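PDB 6KXD: ketosynthase from Streptomyces sp. MSC090213JE08, which forms, with a second chain, the ishigamide ketosynthase/chain length factor of a highly reducing type II polyketide synthase, a pair that probably extends acyl chains on a carrier protein. Local coordinates for residues R86-A91 with N155-A160; V93-L98 with I163-K168; T114-G119 with K199-S204. All blocks are in the same frame, centred on the assembly; numbering follows the deposited sequence.

The three contacts illustrate how interaction chemistry follows depth in a layered alpha/beta fold. Contacts 1 and 2 are successive sections of one helix pair, 86-99 with 156-165, with centres about 10 Å apart. Contact 1 is wholly buried and relies on small side chains plus a single threonine-histidine bond; contact 2, partly exposed, spans a wider gap with charged and polar side chains. Contact 3 is the buried floor beneath them, a parallel strand pair joined by backbone hydrogen bonds and apolar faces. The layers are in touch: Leu118 meets Ala157 and Ala91 of contact 1, while Leu167 and Leu98 of contact 2 rest on Val116 and Leu201. The charge pair that crosses between segments belongs to contact 2.

Contact 1: residues R86-A91 with N155-A160; sequences RLTALA and NHAAGA
Thr88 and Ala157 are the meeting point of two helices, 86-99 and 156-165, that lie side by side in the ketoacyl synthase N-terminal region. Over the short segments the axes come within 8.6 Å and cross at -38°, and the alpha carbons of Thr88 and Ala157 are only 4.2 Å apart. Small residues permit this closeness: the methyl CB of Ala157 fits against Thr88 and touches CB of Ala91 at 3.9 Å, with Leu87 more loosely alongside. The two branches of Thr88 do different work. Its CG2, set anti to the backbone N (OG1 at chi1 -69°), leans on CB of Ala160 at 3.7 Å, while OG1 accepts a hydrogen bond from His156 ND1 at 2.8 Å. This oxygen lies exactly in the imidazole plane, met at the ring edge, and it is also bonded to the Asp85 carboxylate, so two partners fix the threonine's rotation. His156 in turn meets the ring of Phe151 and packs on Pro269 of the partner ketosynthase chain. Leu118 of strand 114-119 lies against Ala157 below. The result is an alanine-rich helix-helix packing over a central strand, as belongs to the layered thiolase fold.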
ATOM      1  N   ARG B  86       4.082 -12.151 -13.483  1.00 38.87           N
ATOM      2  CA  ARG B  86       3.838 -11.344 -14.613  1.00 38.77           C
ATOM      3  C   ARG B  86       3.698  -9.876 -14.175  1.00 39.75           C
ATOM      4  O   ARG B  86       4.143  -9.014 -14.882  1.00 38.47           O
ATOM      5  CB  ARG B  86       2.620 -11.891 -15.331  1.00 40.44           C
ATOM      6  CG  ARG B  86       2.293 -11.199 -16.633  1.00 42.04           C
ATOM      7  CD  ARG B  86       1.158 -11.982 -17.244  1.00 42.76           C
ATOM      8  NE  ARG B  86       0.765 -11.453 -18.516  1.00 45.30           N
ATOM      9  CZ  ARG B  86       1.353 -11.738 -19.666  1.00 47.96           C
ATOM     10  NH1 ARG B  86       2.364 -12.593 -19.693  1.00 47.27           N
ATOM     11  NH2 ARG B  86       0.941 -11.152 -20.776  1.00 43.63           N
ATOM     12  N   LEU B  87       3.111  -9.624 -13.002  1.00 37.07           N
ATOM     13  CA  LEU B  87       2.873  -8.276 -12.535  1.00 38.68           C
ATOM     14  C   LEU B  87       4.216  -7.560 -12.430  1.00 41.91           C
ATOM     15  O   LEU B  87       4.439  -6.496 -13.046  1.00 38.94           O
ATOM     16  CB  LEU B  87       2.152  -8.298 -11.191  1.00 40.81           C
ATOM     17  CG  LEU B  87       2.011  -6.929 -10.531  1.00 38.88           C
ATOM     18  CD1 LEU B  87       1.145  -6.021 -11.402  1.00 38.88           C
ATOM     19  CD2 LEU B  87       1.434  -7.069  -9.144  1.00 39.25           C
ATOM     20  N   THR B  88       5.147  -8.219 -11.747  1.00 35.25           N
ATOM     21  CA  THR B  88       6.464  -7.671 -11.599  1.00 36.18           C
ATOM     22  C   THR B  88       7.084  -7.468 -12.967  1.00 37.70           C
ATOM     23  O   THR B  88       7.724  -6.409 -13.206  1.00 38.44           O
ATOM     24  CB  THR B  88       7.373  -8.526 -10.724  1.00 37.60           C
ATOM     25  OG1 THR B  88       6.930  -8.487  -9.370  1.00 42.57           O
ATOM     26  CG2 THR B  88       8.816  -8.055 -10.788  1.00 36.33           C
ATOM     27  N   ALA B  89       6.951  -8.457 -13.831  1.00 38.17           N
ATOM     28  CA  ALA B  89       7.574  -8.374 -15.153  1.00 37.70           C
ATOM     29  C   ALA B  89       7.041  -7.165 -15.909  1.00 38.99           C
ATOM     30  O   ALA B  89       7.799  -6.423 -16.529  1.00 39.65           O
ATOM     31  CB  ALA B  89       7.329  -9.635 -15.932  1.00 39.25           C
ATOM     32  N   LEU B  90       5.727  -6.961 -15.842  1.00 36.57           N
ATOM     33  CA  LEU B  90       5.167  -5.833 -16.562  1.00 38.60           C
ATOM     34  C   LEU B  90       5.717  -4.509 -16.045  1.00 34.34           C
ATOM     35  O   LEU B  90       5.970  -3.574 -16.839  1.00 35.37           O
ATOM     36  CB  LEU B  90       3.661  -5.843 -16.379  1.00 37.40           C
ATOM     37  CG  LEU B  90       2.953  -6.962 -17.124  1.00 37.96           C
ATOM     38  CD1 LEU B  90       1.559  -7.063 -16.556  1.00 39.06           C
ATOM     39  CD2 LEU B  90       2.947  -6.735 -18.610  1.00 40.22           C
ATOM     40  N   ALA B  91       5.802  -4.387 -14.717  1.00 32.59           N
ATOM     41  CA  ALA B  91       6.317  -3.207 -14.063  1.00 34.95           C
ATOM     42  C   ALA B  91       7.757  -2.989 -14.504  1.00 36.99           C
ATOM     43  O   ALA B  91       8.170  -1.838 -14.769  1.00 34.35           O
ATOM     44  CB  ALA B  91       6.258  -3.316 -12.571  1.00 37.44           C
ATOM     45  N   ASN B 155       4.382  -5.674  -2.535  1.00 36.12           N
ATOM     46  CA  ASN B 155       5.277  -4.614  -2.839  1.00 36.15           C
ATOM     47  C   ASN B 155       6.413  -5.111  -3.726  1.00 34.53           C
ATOM     48  O   ASN B 155       7.345  -4.370  -3.979  1.00 34.36           O
ATOM     49  CB  ASN B 155       5.790  -3.927  -1.584  1.00 35.11           C
ATOM     50  CG  ASN B 155       6.590  -4.825  -0.667  1.00 34.28           C
ATOM     51  OD1 ASN B 155       6.607  -6.057  -0.873  1.00 37.35           O
ATOM     52  ND2 ASN B 155       7.177  -4.224   0.349  1.00 38.90           N
ATOM     53  N   HIS B 156       6.352  -6.352  -4.200  1.00 36.77           N
ATOM     54  CA  HIS B 156       7.482  -6.898  -4.908  1.00 39.22           C
ATOM     55  C   HIS B 156       7.769  -6.144  -6.216  1.00 38.09           C
ATOM     56  O   HIS B 156       8.943  -5.920  -6.506  1.00 38.14           O
ATOM     57  CB  HIS B 156       7.322  -8.360  -5.254  1.00 37.54           C
ATOM     58  CG  HIS B 156       8.565  -8.874  -5.883  1.00 38.90           C
ATOM     59  ND1 HIS B 156       8.712  -8.986  -7.253  1.00 37.83           N
ATOM     60  CD2 HIS B 156       9.754  -9.225  -5.332  1.00 36.57           C
ATOM     61  CE1 HIS B 156       9.948  -9.445  -7.503  1.00 39.40           C
ATOM     62  NE2 HIS B 156      10.576  -9.612  -6.372  1.00 37.69           N
ATOM     63  N   ALA B 157       6.747  -5.807  -7.006  1.00 34.42           N
ATOM     64  CA  ALA B 157       7.009  -5.094  -8.277  1.00 36.51           C
ATOM     65  C   ALA B 157       7.750  -3.770  -8.019  1.00 32.47           C
ATOM     66  O   ALA B 157       8.763  -3.457  -8.708  1.00 35.69           O
ATOM     67  CB  ALA B 157       5.736  -4.897  -9.085  1.00 36.60           C
ATOM     68  N   ALA B 158       7.333  -2.988  -7.006  1.00 33.51           N
ATOM     69  CA  ALA B 158       7.923  -1.712  -6.741  1.00 37.49           C
ATOM     70  C   ALA B 158       9.384  -1.914  -6.296  1.00 35.17           C
ATOM     71  O   ALA B 158      10.268  -1.203  -6.733  1.00 36.61           O
ATOM     72  CB  ALA B 158       7.085  -0.951  -5.740  1.00 35.27           C
ATOM     73  N   GLY B 159       9.585  -2.892  -5.415  1.00 35.69           N
ATOM     74  CA  GLY B 159      10.886  -3.274  -4.882  1.00 37.46           C
ATOM     75  C   GLY B 159      11.813  -3.774  -5.972  1.00 35.57           C
ATOM     76  O   GLY B 159      13.009  -3.413  -5.991  1.00 35.74           O
ATOM     77  N   ALA B 160      11.281  -4.619  -6.860  1.00 34.92           N
ATOM     78  CA  ALA B 160      12.041  -5.143  -8.005  1.00 37.73           C
ATOM     79  C   ALA B 160      12.507  -3.994  -8.904  1.00 36.47           C
ATOM     80  O   ALA B 160      13.638  -4.028  -9.447  1.00 34.08           O
ATOM     81  CB  ALA B 160      11.267  -6.137  -8.815  1.00 38.34           C
TER

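Contact 2: residues V93-L98 with I163-K168; sequences VASDGL and IRHDLK
The backbones of Ser95 and His165 stay well separated, their alpha carbons 8.4 Å apart, and the second segment runs off its helix through a Schellman motif at Asp166, whose phi is positive. Side chains of Arg164 and His165 therefore bridge the gap. Arg164 is extended from CG to NE and grips Asp96 side-on with two nitrogens: NE reaches OD1 at 2.8 Å with an N-H...O angle of 170°, from the syn side but out of the carboxylate plane, and NH2 reaches OD2, also at 2.8 Å, on the syn lone pair. The salt bridge is moderately twisted, with 26° between the two planes. Next to it His165 donates from NE2 to OG of Ser95 at 2.8 Å, the oxygen close to the ring plane. With chi1 at 70°, that hydroxyl is folded back over its own helix, where it is bonded to the carbonyl of Leu92 as well. OD1 of Asp96 also lies at the edge of the imidazole, near its plane and 3.0 Å from CE1 of His165, with the carboxylate turned steeply against the ring; CG of Arg164 lies over one face of the ring, toward its rim. Asp96 thus meets two basic side chains at once. The paired bonds fix the rotation of both Asp96 and Arg164. The carboxylate could favour a proton on the imidazole, but Arg164 and nearby Arg106 would counter it, so the ionisation of His165 stays open.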
ATOM      1  N   VAL B  93       9.400  -4.054 -17.216  1.00 35.41           N
ATOM      2  CA  VAL B  93       9.499  -3.683 -18.607  1.00 38.04           C
ATOM      3  C   VAL B  93       9.044  -2.234 -18.740  1.00 39.15           C
ATOM      4  O   VAL B  93       9.686  -1.442 -19.380  1.00 36.00           O
ATOM      5  CB  VAL B  93       8.717  -4.612 -19.536  1.00 35.57           C
ATOM      6  CG1 VAL B  93       8.761  -4.062 -20.969  1.00 40.66           C
ATOM      7  CG2 VAL B  93       9.280  -6.018 -19.500  1.00 40.18           C
ATOM      8  N   ALA B  94       8.010  -1.862 -17.997  1.00 35.05           N
ATOM      9  CA  ALA B  94       7.573  -0.498 -18.094  1.00 38.39           C
ATOM     10  C   ALA B  94       8.656   0.446 -17.560  1.00 36.78           C
ATOM     11  O   ALA B  94       8.844   1.553 -18.091  1.00 38.51           O
ATOM     12  CB  ALA B  94       6.265  -0.304 -17.374  1.00 38.18           C
ATOM     13  N   SER B  95       9.346   0.032 -16.478  1.00 35.14           N
ATOM     14  CA  SER B  95      10.353   0.871 -15.847  1.00 34.93           C
ATOM     15  C   SER B  95      11.480   1.159 -16.833  1.00 33.00           C
ATOM     16  O   SER B  95      12.023   2.232 -16.779  1.00 36.76           O
ATOM     17  CB  SER B  95      10.892   0.327 -14.546  1.00 34.18           C
ATOM     18  OG  SER B  95      11.690  -0.818 -14.704  1.00 39.22           O
ATOM     19  N   ASP B  96      11.858   0.147 -17.597  1.00 37.56           N
ATOM     20  CA  ASP B  96      12.893   0.278 -18.610  1.00 36.68           C
ATOM     21  C   ASP B  96      12.482   1.292 -19.681  1.00 38.31           C
ATOM     22  O   ASP B  96      13.301   2.127 -20.076  1.00 38.11           O
ATOM     23  CB  ASP B  96      13.174  -1.059 -19.275  1.00 36.65           C
ATOM     24  CG  ASP B  96      14.079  -1.957 -18.449  1.00 40.23           C
ATOM     25  OD1 ASP B  96      14.341  -1.614 -17.278  1.00 41.73           O
ATOM     26  OD2 ASP B  96      14.463  -3.011 -18.988  1.00 44.32           O
ATOM     27  N   GLY B  97      11.222   1.230 -20.122  1.00 36.39           N
ATOM     28  CA  GLY B  97      10.682   2.197 -21.107  1.00 40.41           C
ATOM     29  C   GLY B  97      10.731   3.607 -20.560  1.00 41.61           C
ATOM     30  O   GLY B  97      10.924   4.574 -21.294  1.00 40.94           O
ATOM     31  N   LEU B  98      10.542   3.749 -19.244  1.00 38.03           N
ATOM     32  CA  LEU B  98      10.501   5.034 -18.642  1.00 38.56           C
ATOM     33  C   LEU B  98      11.908   5.609 -18.484  1.00 40.33           C
ATOM     34  O   LEU B  98      12.116   6.737 -18.820  1.00 38.20           O
ATOM     35  CB  LEU B  98       9.808   4.968 -17.293  1.00 38.59           C
ATOM     36  CG  LEU B  98       9.535   6.321 -16.667  1.00 37.52           C
ATOM     37  CD1 LEU B  98       8.511   7.060 -17.515  1.00 41.16           C
ATOM     38  CD2 LEU B  98       9.070   6.141 -15.234  1.00 40.07           C
ATOM     39  N   ILE B 163      15.445  -2.501  -7.308  1.00 37.24           N
ATOM     40  CA  ILE B 163      16.639  -3.367  -7.418  1.00 39.28           C
ATOM     41  C   ILE B 163      17.197  -3.172  -8.818  1.00 40.05           C
ATOM     42  O   ILE B 163      18.376  -2.944  -8.983  1.00 40.80           O
ATOM     43  CB  ILE B 163      16.325  -4.842  -7.141  1.00 38.64           C
ATOM     44  CG1 ILE B 163      16.025  -5.032  -5.651  1.00 39.49           C
ATOM     45  CG2 ILE B 163      17.428  -5.789  -7.628  1.00 43.34           C
ATOM     46  CD1 ILE B 163      15.312  -6.317  -5.376  1.00 41.32           C
ATOM     47  N   ARG B 164      16.296  -3.230  -9.804  1.00 37.15           N
ATOM     48  CA  ARG B 164      16.663  -3.180 -11.197  1.00 39.25           C
ATOM     49  C   ARG B 164      17.402  -1.870 -11.542  1.00 38.93           C
ATOM     50  O   ARG B 164      18.353  -1.928 -12.265  1.00 41.09           O
ATOM     51  CB  ARG B 164      15.434  -3.342 -12.082  1.00 37.94           C
ATOM     52  CG  ARG B 164      15.773  -3.411 -13.561  1.00 39.45           C
ATOM     53  CD  ARG B 164      14.550  -3.774 -14.358  1.00 39.39           C
ATOM     54  NE  ARG B 164      14.848  -3.959 -15.762  1.00 40.74           N
ATOM     55  CZ  ARG B 164      15.332  -5.059 -16.257  1.00 42.45           C
ATOM     56  NH1 ARG B 164      15.681  -6.034 -15.429  1.00 37.73           N
ATOM     57  NH2 ARG B 164      15.535  -5.163 -17.551  1.00 40.56           N
ATOM     58  N   HIS B 165      16.955  -0.718 -11.024  1.00 37.66           N
ATOM     59  CA  HIS B 165      17.457   0.583 -11.425  1.00 40.22           C
ATOM     60  C   HIS B 165      18.225   1.271 -10.307  1.00 42.68           C
ATOM     61  O   HIS B 165      18.421   2.502 -10.362  1.00 40.11           O
ATOM     62  CB  HIS B 165      16.311   1.461 -11.900  1.00 38.87           C
ATOM     63  CG  HIS B 165      15.694   0.885 -13.113  1.00 37.08           C
ATOM     64  ND1 HIS B 165      16.370   0.835 -14.349  1.00 41.83           N
ATOM     65  CD2 HIS B 165      14.500   0.301 -13.294  1.00 36.33           C
ATOM     66  CE1 HIS B 165      15.599   0.235 -15.222  1.00 43.95           C
ATOM     67  NE2 HIS B 165      14.440  -0.135 -14.586  1.00 39.60           N
ATOM     68  N   ASP B 166      18.542   0.501  -9.260  1.00 42.92           N
ATOM     69  CA  ASP B 166      19.235   1.007  -8.112  1.00 45.24           C
ATOM     70  C   ASP B 166      18.555   2.260  -7.569  1.00 43.25           C
ATOM     71  O   ASP B 166      19.167   3.356  -7.463  1.00 39.66           O
ATOM     72  CB  ASP B 166      20.712   1.255  -8.452  1.00 52.20           C
ATOM     73  CG  ASP B 166      21.595   1.195  -7.217  1.00 61.69           C
ATOM     74  OD1 ASP B 166      21.041   1.053  -6.116  1.00 54.98           O
ATOM     75  OD2 ASP B 166      22.821   1.292  -7.363  1.00 68.76           O
ATOM     76  N   LEU B 167      17.283   2.113  -7.158  1.00 39.33           N
ATOM     77  CA  LEU B 167      16.556   3.206  -6.603  1.00 37.79           C
ATOM     78  C   LEU B 167      16.436   3.037  -5.088  1.00 40.64           C
ATOM     79  O   LEU B 167      15.486   2.441  -4.553  1.00 41.09           O
ATOM     80  CB  LEU B 167      15.190   3.297  -7.292  1.00 33.31           C
ATOM     81  CG  LEU B 167      15.232   3.385  -8.816  1.00 39.15           C
ATOM     82  CD1 LEU B 167      13.843   3.312  -9.410  1.00 38.23           C
ATOM     83  CD2 LEU B 167      15.893   4.671  -9.298  1.00 39.17           C
ATOM     84  N   LYS B 168      17.365   3.676  -4.360  1.00 41.01           N
ATOM     85  CA  LYS B 168      17.380   3.591  -2.918  1.00 40.48           C
ATOM     86  C   LYS B 168      16.411   4.564  -2.242  1.00 40.48           C
ATOM     87  O   LYS B 168      16.310   4.593  -1.026  1.00 42.85           O
ATOM     88  CB  LYS B 168      18.804   3.833  -2.412  1.00 44.40           C
ATOM     89  CG  LYS B 168      19.801   2.775  -2.843  1.00 50.33           C
ATOM     90  CD  LYS B 168      21.198   3.051  -2.304  1.00 54.20           C
ATOM     91  CE  LYS B 168      22.281   2.722  -3.304  1.00 59.64           C
ATOM     92  NZ  LYS B 168      22.229   1.304  -3.695  1.00 65.50           N
TER

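Contact 3: residues T114-G119 with K199-S204; sequences TGVVLG and KYLVGS
The Tyr200 ring lies flat over Gly115, with the glycine CA 3.6 Å from the ring centroid and 14° off its normal, a CH-pi contact made possible by the lack of a side chain there. On the same face of the sheet Val117 continues the apolar row: its CG1 meets Tyr200 CE1 at 3.6 Å and CG1 of Val202 at 4.0 Å. Chi1 of 56° sets that methyl between the backbone N and the carbonyl carbon, turned to both neighbours. Helix 180-193 covers this face through Ala188, which touches Tyr200 and Val202. The other face carries Leu201, whose CD1 meets CG2 of Thr114 at 3.5 Å and whose CB faces Val116; here Leu167 and helix 156-165 close over.

Between the faces runs the parallel ladder, its strand axes 8° apart. Five backbone hydrogen bonds join it, from Gly115 N to Lys199 O at one end to Gly119 N to Gly203 O at the other, both 2.7 Å long. Outward from this centre, two waters serve polar atoms at the edge. One molecule donates to Val116 O and lies 2.7 Å from Tyr200 OH. A second links Thr114 OG1 to Lys199 NZ, which is 3.0 Å from the water; the threonine hydroxyl is also bonded to Asp111 N. At the far end Ser204 OG is held instead by protein atoms, Ala330 O and Ser334 OG. The chemistry implies a buried pair in which the backbone supplies the directional bonds, while ring and methyl contacts pack on both faces and the tyrosine hydroxyl reaches the neighbouring strand, at Val116 O, through water.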
ATOM      1  N   THR B 114      14.988   9.762  -5.882  1.00 41.76           N
ATOM      2  CA  THR B 114      13.992   9.301  -6.815  1.00 39.45           C
ATOM      3  C   THR B 114      13.097   8.287  -6.102  1.00 38.06           C
ATOM      4  O   THR B 114      13.554   7.247  -5.696  1.00 37.23           O
ATOM      5  CB  THR B 114      14.543   8.619  -8.061  1.00 37.39           C
ATOM      6  OG1 THR B 114      15.437   9.529  -8.717  1.00 40.91           O
ATOM      7  CG2 THR B 114      13.445   8.240  -9.026  1.00 34.96           C
ATOM      8  N   GLY B 115      11.830   8.637  -5.993  1.00 38.76           N
ATOM      9  CA  GLY B 115      10.852   7.757  -5.377  1.00 37.92           C
ATOM     10  C   GLY B 115      10.232   6.800  -6.381  1.00 34.71           C
ATOM     11  O   GLY B 115      10.206   7.038  -7.643  1.00 35.53           O
ATOM     12  N   VAL B 116       9.640   5.716  -5.852  1.00 35.97           N
ATOM     13  CA  VAL B 116       8.873   4.807  -6.644  1.00 33.46           C
ATOM     14  C   VAL B 116       7.561   4.591  -5.915  1.00 34.18           C
ATOM     15  O   VAL B 116       7.624   4.270  -4.721  1.00 34.93           O
ATOM     16  CB  VAL B 116       9.559   3.431  -6.801  1.00 33.91           C
ATOM     17  CG1 VAL B 116       8.630   2.442  -7.498  1.00 34.26           C
ATOM     18  CG2 VAL B 116      10.877   3.555  -7.551  1.00 38.60           C
ATOM     19  N   VAL B 117       6.431   4.792  -6.611  1.00 31.53           N
ATOM     20  CA  VAL B 117       5.150   4.357  -6.026  1.00 32.91           C
ATOM     21  C   VAL B 117       4.310   3.689  -7.116  1.00 34.64           C
ATOM     22  O   VAL B 117       4.076   4.272  -8.175  1.00 35.96           O
ATOM     23  CB  VAL B 117       4.397   5.489  -5.314  1.00 32.38           C
ATOM     24  CG1 VAL B 117       4.124   6.691  -6.193  1.00 37.02           C
ATOM     25  CG2 VAL B 117       3.107   4.955  -4.697  1.00 33.05           C
ATOM     26  N   LEU B 118       3.875   2.434  -6.850  1.00 34.66           N
ATOM     27  CA  LEU B 118       3.121   1.651  -7.753  1.00 31.33           C
ATOM     28  C   LEU B 118       1.754   1.326  -7.141  1.00 32.91           C
ATOM     29  O   LEU B 118       1.702   0.911  -6.007  1.00 34.06           O
ATOM     30  CB  LEU B 118       3.856   0.358  -8.054  1.00 36.53           C
ATOM     31  CG  LEU B 118       3.288  -0.472  -9.201  1.00 43.77           C
ATOM     32  CD1 LEU B 118       3.426   0.222 -10.557  1.00 44.98           C
ATOM     33  CD2 LEU B 118       3.965  -1.841  -9.263  1.00 47.78           C
ATOM     34  N   GLY B 119       0.690   1.559  -7.900  1.00 31.90           N
ATOM     35  CA  GLY B 119      -0.657   1.108  -7.497  1.00 34.52           C
ATOM     36  C   GLY B 119      -0.977  -0.290  -8.037  1.00 32.24           C
ATOM     37  O   GLY B 119      -0.625  -0.699  -9.170  1.00 33.72           O
ATOM     38  N   LYS B 199      12.182  13.403  -7.663  1.00 41.79           N
ATOM     39  CA  LYS B 199      11.590  12.797  -8.820  1.00 41.73           C
ATOM     40  C   LYS B 199      10.878  11.515  -8.358  1.00 40.90           C
ATOM     41  O   LYS B 199      11.230  10.920  -7.346  1.00 40.70           O
ATOM     42  CB  LYS B 199      12.607  12.346  -9.865  1.00 44.22           C
ATOM     43  CG  LYS B 199      13.441  13.415 -10.536  1.00 47.04           C
ATOM     44  CD  LYS B 199      14.174  12.843 -11.736  1.00 51.04           C
ATOM     45  CE  LYS B 199      15.544  13.455 -11.931  1.00 60.69           C
ATOM     46  NZ  LYS B 199      16.406  13.158 -10.754  1.00 63.85           N
ATOM     47  N   TYR B 200       9.885  11.100  -9.128  1.00 39.61           N
ATOM     48  CA  TYR B 200       9.095   9.937  -8.791  1.00 38.37           C
ATOM     49  C   TYR B 200       8.762   9.173 -10.040  1.00 34.72           C
ATOM     50  O   TYR B 200       8.398   9.760 -11.059  1.00 41.17           O
ATOM     51  CB  TYR B 200       7.767  10.288  -8.120  1.00 39.06           C
ATOM     52  CG  TYR B 200       7.670   9.808  -6.708  1.00 34.37           C
ATOM     53  CD1 TYR B 200       7.392   8.466  -6.400  1.00 37.55           C
ATOM     54  CD2 TYR B 200       7.879  10.684  -5.671  1.00 35.58           C
ATOM     55  CE1 TYR B 200       7.323   8.043  -5.081  1.00 36.51           C
ATOM     56  CE2 TYR B 200       7.802  10.279  -4.351  1.00 39.55           C
ATOM     57  CZ  TYR B 200       7.511   8.957  -4.056  1.00 40.96           C
ATOM     58  OH  TYR B 200       7.487   8.636  -2.737  1.00 37.95           O
ATOM     59  N   LEU B 201       8.897   7.850  -9.938  1.00 34.23           N
ATOM     60  CA  LEU B 201       8.329   6.899 -10.855  1.00 33.49           C
ATOM     61  C   LEU B 201       6.987   6.522 -10.260  1.00 37.00           C
ATOM     62  O   LEU B 201       6.959   6.071  -9.146  1.00 33.97           O
ATOM     63  CB  LEU B 201       9.155   5.628 -10.922  1.00 37.58           C
ATOM     64  CG  LEU B 201      10.354   5.553 -11.837  1.00 46.85           C
ATOM     65  CD1 LEU B 201      11.542   6.130 -11.143  1.00 52.79           C
ATOM     66  CD2 LEU B 201      10.619   4.092 -12.203  1.00 44.27           C
ATOM     67  N   VAL B 202       5.907   6.829 -10.967  1.00 36.23           N
ATOM     68  CA  VAL B 202       4.574   6.690 -10.404  1.00 37.48           C
ATOM     69  C   VAL B 202       3.808   5.869 -11.412  1.00 34.80           C
ATOM     70  O   VAL B 202       3.793   6.206 -12.625  1.00 35.39           O
ATOM     71  CB  VAL B 202       3.825   8.024 -10.276  1.00 39.34           C
ATOM     72  CG1 VAL B 202       2.426   7.834  -9.666  1.00 38.23           C
ATOM     73  CG2 VAL B 202       4.614   9.041  -9.499  1.00 44.20           C
ATOM     74  N   GLY B 203       3.031   4.900 -10.933  1.00 33.48           N
ATOM     75  CA  GLY B 203       2.191   4.278 -11.911  1.00 33.26           C
ATOM     76  C   GLY B 203       1.417   3.168 -11.289  1.00 32.34           C
ATOM     77  O   GLY B 203       1.301   3.138 -10.056  1.00 33.74           O
ATOM     78  N   SER B 204       0.892   2.295 -12.135  1.00 34.39           N
ATOM     79  CA  SER B 204       0.105   1.236 -11.572  1.00 35.52           C
ATOM     80  C   SER B 204       0.125   0.081 -12.545  1.00 34.23           C
ATOM     81  O   SER B 204       0.461   0.273 -13.734  1.00 35.94           O
ATOM     82  CB  SER B 204      -1.258   1.800 -11.230  1.00 34.24           C
ATOM     83  OG  SER B 204      -1.968   2.206 -12.396  1.00 36.64           O
TER
HETATM   84  O   HOH W   1      15.748  12.218  -7.958  1.00 41.97           O
HETATM   85  O   HOH W   2       7.500   5.957  -2.509  1.00 37.66           O